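Local coordinates for Alpha/beta hydrolase family protein (Bacillus anthracis, PDB 3OOS) that is probably a hydrolase of the alpha/beta fold family, with a substrate not yet identified, at residues 22-34 with 90-104. Residues are numbered along the deposited sequence; the frame is centred on the assembly and turned at random.
Sequences EGPPLCVTHLYSE and INKWGFAGHSAGGML. With SO4 (sulfate ion), chain B.
Strands 25-28 and 93-98 pair in parallel at the centre of the alpha/beta hydrolase sheet and lead, at their C-terminal ends, into a pocket that holds a sulfate ion, probably from the crystallisation liquor. Three backbone hydrogen bonds join them: Gly-94 N to Pro-25 O, Cys-27 N to Gly-94 O, and Ala-96 N to Cys-27 O. Cys-27 lays its CB over the centre of the Trp-93 six-membered ring, 3.5 Å from the centroid, a CH-pi contact. With chi1 at 180°, its SG swings anti to the backbone N and lies 3.7 Å from Phe-95 CD1, at the edge of that ring. On the reverse face of the sheet Leu-26 CD1 presses on the backbone of Gly-94, 3.5 Å from its C. Beyond the pairing the strands part, and a water bridges Thr-29 O and His-98 N. Ser-99, at positive phi (62°), gives OG to sulfate O2; its place in Gly-His-Ser-Ala-Gly, probably the nucleophile elbow, is consistent with its being the nucleophile. Tyr-32 OH holds sulfate O1, while O3 lies where the oxyanion hole would be expected, taking Ala-100 N, one probable donor of that hole, at 3.0 Å and His-30 NE2, near the imidazole plane, at 2.8 Å.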
loop_
_atom_site.group_PDB
_atom_site.type_symbol
_atom_site.label_atom_id
_atom_site.label_comp_id
_atom_site.label_asym_id
_atom_site.label_seq_id
_atom_site.Cartn_x
_atom_site.Cartn_y
_atom_site.Cartn_z
ATOM N N GLU A 22 15.117 -5.521 -12.995
ATOM C CA GLU A 22 16.538 -5.357 -12.721
ATOM C C GLU A 22 16.767 -3.972 -12.137
ATOM O O GLU A 22 16.046 -3.017 -12.460
ATOM C CB GLU A 22 17.358 -5.510 -14.005
ATOM C CG GLU A 22 17.324 -6.895 -14.622
ATOM C CD GLU A 22 18.197 -6.992 -15.859
ATOM O OE1 GLU A 22 19.437 -6.920 -15.726
ATOM O OE2 GLU A 22 17.642 -7.141 -16.966
ATOM N N GLY A 23 17.766 -3.864 -11.270
ATOM C CA GLY A 23 18.136 -2.584 -10.684
ATOM C C GLY A 23 18.203 -2.689 -9.176
ATOM O O GLY A 23 18.198 -3.796 -8.636
ATOM N N PRO A 24 18.265 -1.537 -8.485
ATOM C CA PRO A 24 18.313 -1.523 -7.021
ATOM C C PRO A 24 17.097 -2.237 -6.431
ATOM O O PRO A 24 16.023 -2.204 -7.036
ATOM C CB PRO A 24 18.260 -0.034 -6.682
ATOM C CG PRO A 24 18.762 0.657 -7.900
ATOM C CD PRO A 24 18.322 -0.176 -9.053
ATOM N N PRO A 25 17.265 -2.891 -5.266
ATOM C CA PRO A 25 16.154 -3.626 -4.668
ATOM C C PRO A 25 15.083 -2.709 -4.089
ATOM O O PRO A 25 15.393 -1.693 -3.460
ATOM C CB PRO A 25 16.826 -4.456 -3.566
ATOM C CG PRO A 25 18.069 -3.697 -3.222
ATOM C CD PRO A 25 18.519 -3.063 -4.507
ATOM N N LEU A 26 13.829 -3.078 -4.329
ATOM C CA LEU A 26 12.687 -2.344 -3.813
ATOM C C LEU A 26 11.660 -3.340 -3.296
ATOM O O LEU A 26 11.177 -4.190 -4.047
ATOM C CB LEU A 26 12.067 -1.467 -4.904
ATOM C CG LEU A 26 10.863 -0.616 -4.496
ATOM C CD1 LEU A 26 11.315 0.564 -3.647
ATOM C CD2 LEU A 26 10.127 -0.122 -5.726
ATOM N N CYS A 27 11.346 -3.234 -2.011
ATOM C CA CYS A 27 10.290 -4.027 -1.400
ATOM C C CYS A 27 8.948 -3.324 -1.587
ATOM O O CYS A 27 8.829 -2.122 -1.345
ATOM C CB CYS A 27 10.580 -4.233 0.091
ATOM S SG CYS A 27 9.345 -5.195 0.979
ATOM N N VAL A 28 7.951 -4.077 -2.042
ATOM C CA VAL A 28 6.586 -3.570 -2.174
ATOM C C VAL A 28 5.638 -4.536 -1.485
ATOM O O VAL A 28 5.702 -5.742 -1.710
ATOM C CB VAL A 28 6.148 -3.418 -3.656
ATOM C CG1 VAL A 28 4.657 -3.047 -3.752
ATOM C CG2 VAL A 28 7.010 -2.386 -4.375
ATOM N N THR A 29 4.765 -4.003 -0.641
ATOM C CA THR A 29 3.688 -4.805 -0.072
ATOM C C THR A 29 2.532 -3.899 0.334
ATOM O O THR A 29 2.589 -2.685 0.134
ATOM C CB THR A 29 4.181 -5.728 1.092
ATOM O OG1 THR A 29 3.210 -6.751 1.346
ATOM C CG2 THR A 29 4.451 -4.941 2.367
ATOM N N HIS A 30 1.483 -4.503 0.876
ATOM C CA HIS A 30 0.324 -3.774 1.351
ATOM C C HIS A 30 -0.027 -4.327 2.722
ATOM O O HIS A 30 0.385 -5.429 3.068
ATOM C CB HIS A 30 -0.844 -3.955 0.383
ATOM C CG HIS A 30 -2.028 -3.107 0.712
ATOM N ND1 HIS A 30 -3.108 -3.582 1.424
ATOM C CD2 HIS A 30 -2.292 -1.806 0.449
ATOM C CE1 HIS A 30 -3.992 -2.611 1.576
ATOM N NE2 HIS A 30 -3.520 -1.524 0.992
ATOM N N LEU A 31 -0.780 -3.563 3.504
ATOM C CA LEU A 31 -1.074 -3.954 4.879
ATOM C C LEU A 31 -2.062 -5.117 5.008
ATOM O O LEU A 31 -2.025 -5.851 5.997
ATOM C CB LEU A 31 -1.563 -2.748 5.683
ATOM C CG LEU A 31 -1.562 -2.902 7.203
ATOM C CD1 LEU A 31 -0.172 -3.271 7.720
ATOM C CD2 LEU A 31 -2.053 -1.619 7.836
ATOM N N TYR A 32 -2.941 -5.287 4.024
ATOM C CA TYR A 32 -3.950 -6.349 4.103
ATOM C C TYR A 32 -4.386 -6.889 2.744
ATOM O O TYR A 32 -5.577 -6.994 2.457
ATOM C CB TYR A 32 -5.161 -5.917 4.955
ATOM C CG TYR A 32 -5.637 -4.495 4.750
ATOM C CD1 TYR A 32 -6.418 -4.150 3.645
ATOM C CD2 TYR A 32 -5.331 -3.500 5.679
ATOM C CE1 TYR A 32 -6.864 -2.847 3.462
ATOM C CE2 TYR A 32 -5.778 -2.191 5.505
ATOM C CZ TYR A 32 -6.540 -1.873 4.393
ATOM O OH TYR A 32 -6.982 -0.581 4.210
ATOM N N SER A 33 -3.405 -7.245 1.921
ATOM C CA SER A 33 -3.662 -7.802 0.592
ATOM C C SER A 33 -2.773 -9.003 0.322
ATOM O O SER A 33 -1.651 -9.083 0.822
ATOM C CB SER A 33 -3.412 -6.756 -0.496
ATOM O OG SER A 33 -4.223 -5.616 -0.316
ATOM N N GLU A 34 -3.275 -9.934 -0.482
ATOM C CA GLU A 34 -2.457 -11.058 -0.925
ATOM C C GLU A 34 -2.310 -11.076 -2.439
ATOM O O GLU A 34 -3.261 -10.814 -3.167
ATOM C CB GLU A 34 -2.994 -12.393 -0.398
ATOM C CG GLU A 34 -4.418 -12.741 -0.823
ATOM C CD GLU A 34 -4.960 -13.974 -0.119
ATOM O OE1 GLU A 34 -4.202 -14.656 0.604
ATOM O OE2 GLU A 34 -6.157 -14.265 -0.294
ATOM N N ILE A 90 20.633 -8.663 1.588
ATOM C CA ILE A 90 20.525 -7.297 1.090
ATOM C C ILE A 90 20.789 -6.370 2.271
ATOM O O ILE A 90 20.161 -6.503 3.318
ATOM C CB ILE A 90 19.125 -7.037 0.474
ATOM C CG1 ILE A 90 18.976 -7.786 -0.857
ATOM C CG2 ILE A 90 18.862 -5.536 0.291
ATOM C CD1 ILE A 90 17.554 -7.781 -1.425
ATOM N N ASN A 91 21.732 -5.447 2.107
ATOM C CA ASN A 91 22.091 -4.530 3.183
ATOM C C ASN A 91 21.027 -3.449 3.394
ATOM O O ASN A 91 20.597 -3.193 4.526
ATOM C CB ASN A 91 23.462 -3.906 2.906
ATOM C CG ASN A 91 23.956 -3.051 4.052
ATOM O OD1 ASN A 91 24.226 -1.862 3.876
ATOM N ND2 ASN A 91 24.068 -3.644 5.236
ATOM N N LYS A 92 20.626 -2.817 2.293
ATOM C CA LYS A 92 19.574 -1.807 2.310
ATOM C C LYS A 92 18.697 -1.959 1.076
ATOM O O LYS A 92 19.176 -2.343 0.008
ATOM C CB LYS A 92 20.169 -0.394 2.346
ATOM C CG LYS A 92 20.857 -0.026 3.655
ATOM C CD LYS A 92 21.656 1.262 3.533
ATOM C CE LYS A 92 20.748 2.479 3.453
ATOM N NZ LYS A 92 21.523 3.750 3.531
ATOM N N TRP A 93 17.410 -1.666 1.228
ATOM C CA TRP A 93 16.510 -1.622 0.073
ATOM C C TRP A 93 15.486 -0.501 0.204
ATOM O O TRP A 93 15.342 0.102 1.271
ATOM C CB TRP A 93 15.837 -2.982 -0.202
ATOM C CG TRP A 93 14.960 -3.575 0.890
ATOM C CD1 TRP A 93 14.624 -3.020 2.102
ATOM C CD2 TRP A 93 14.280 -4.835 0.828
ATOM N NE1 TRP A 93 13.796 -3.873 2.797
ATOM C CE2 TRP A 93 13.568 -4.991 2.037
ATOM C CE3 TRP A 93 14.211 -5.854 -0.136
ATOM C CZ2 TRP A 93 12.796 -6.128 2.311
ATOM C CZ3 TRP A 93 13.445 -6.982 0.136
ATOM C CH2 TRP A 93 12.749 -7.109 1.349
ATOM N N GLY A 94 14.792 -0.207 -0.890
ATOM C CA GLY A 94 13.720 0.780 -0.853
ATOM C C GLY A 94 12.436 0.110 -0.405
ATOM O O GLY A 94 12.307 -1.114 -0.477
ATOM N N PHE A 95 11.494 0.909 0.083
ATOM C CA PHE A 95 10.153 0.406 0.331
ATOM C C PHE A 95 9.118 1.322 -0.298
ATOM O O PHE A 95 9.152 2.532 -0.098
ATOM C CB PHE A 95 9.853 0.229 1.825
ATOM C CG PHE A 95 8.514 -0.413 2.081
ATOM C CD1 PHE A 95 8.400 -1.793 2.184
ATOM C CD2 PHE A 95 7.356 0.361 2.150
ATOM C CE1 PHE A 95 7.153 -2.394 2.393
ATOM C CE2 PHE A 95 6.106 -0.229 2.354
ATOM C CZ PHE A 95 6.006 -1.610 2.475
ATOM N N ALA A 96 8.194 0.723 -1.044
ATOM C CA ALA A 96 7.112 1.455 -1.681
ATOM C C ALA A 96 5.762 0.872 -1.278
ATOM O O ALA A 96 5.554 -0.343 -1.328
ATOM C CB ALA A 96 7.274 1.434 -3.201
ATOM N N GLY A 97 4.851 1.749 -0.876
ATOM C CA GLY A 97 3.510 1.334 -0.485
ATOM C C GLY A 97 2.466 2.374 -0.834
ATOM O O GLY A 97 2.749 3.578 -0.853
ATOM N N HIS A 98 1.253 1.897 -1.100
ATOM C CA HIS A 98 0.125 2.752 -1.457
ATOM C C HIS A 98 -1.020 2.593 -0.464
ATOM O O HIS A 98 -1.382 1.470 -0.093
ATOM C CB HIS A 98 -0.361 2.430 -2.873
ATOM C CG HIS A 98 -1.431 3.354 -3.360
ATOM N ND1 HIS A 98 -1.168 4.648 -3.756
ATOM C CD2 HIS A 98 -2.767 3.182 -3.499
ATOM C CE1 HIS A 98 -2.295 5.232 -4.122
ATOM N NE2 HIS A 98 -3.281 4.365 -3.974
ATOM N N SER A 99 -1.578 3.730 -0.050
ATOM C CA SER A 99 -2.719 3.801 0.874
ATOM C C SER A 99 -2.338 3.192 2.223
ATOM O O SER A 99 -1.416 3.694 2.863
ATOM C CB SER A 99 -3.978 3.192 0.247
ATOM O OG SER A 99 -5.138 3.604 0.950
ATOM N N ALA A 100 -3.000 2.116 2.659
ATOM C CA ALA A 100 -2.574 1.446 3.900
ATOM C C ALA A 100 -1.124 0.957 3.807
ATOM O O ALA A 100 -0.398 0.946 4.807
ATOM C CB ALA A 100 -3.517 0.303 4.276
ATOM N N GLY A 101 -0.703 0.575 2.603
ATOM C CA GLY A 101 0.696 0.237 2.343
ATOM C C GLY A 101 1.635 1.421 2.534
ATOM O O GLY A 101 2.792 1.246 2.921
ATOM N N GLY A 102 1.137 2.624 2.249
ATOM C CA GLY A 102 1.889 3.862 2.488
ATOM C C GLY A 102 2.078 4.134 3.973
ATOM O O GLY A 102 3.135 4.603 4.400
HETATM N N MSE A 103 1.055 3.832 4.767
HETATM C CA MSE A 103 1.170 3.943 6.217
HETATM C C MSE A 103 2.240 2.983 6.720
HETATM O O MSE A 103 3.054 3.341 7.573
HETATM C CB MSE A 103 -0.173 3.664 6.889
HETATM C CG MSE A 103 -1.256 4.647 6.492
HETATM SE SE MSE A 103 -3.000 4.112 7.151
HETATM C CE MSE A 103 -4.060 5.309 6.047
ATOM N N LEU A 104 2.246 1.770 6.170
ATOM C CA LEU A 104 3.267 0.782 6.509
ATOM C C LEU A 104 4.674 1.290 6.158
ATOM O O LEU A 104 5.619 1.087 6.930
ATOM C CB LEU A 104 2.969 -0.555 5.824
ATOM C CG LEU A 104 3.895 -1.736 6.135
ATOM C CD1 LEU A 104 3.915 -2.073 7.633
ATOM C CD2 LEU A 104 3.475 -2.948 5.310
HETATM S S SO4 B . -6.477 0.413 0.764
HETATM O O1 SO4 B . -7.534 -0.047 1.659
HETATM O O2 SO4 B . -6.871 1.681 0.166
HETATM O O3 SO4 B . -5.238 0.560 1.519
HETATM O O4 SO4 B . -6.281 -0.582 -0.290
HETATM O O HOH W 1 0.893 -1.017 -1.252
#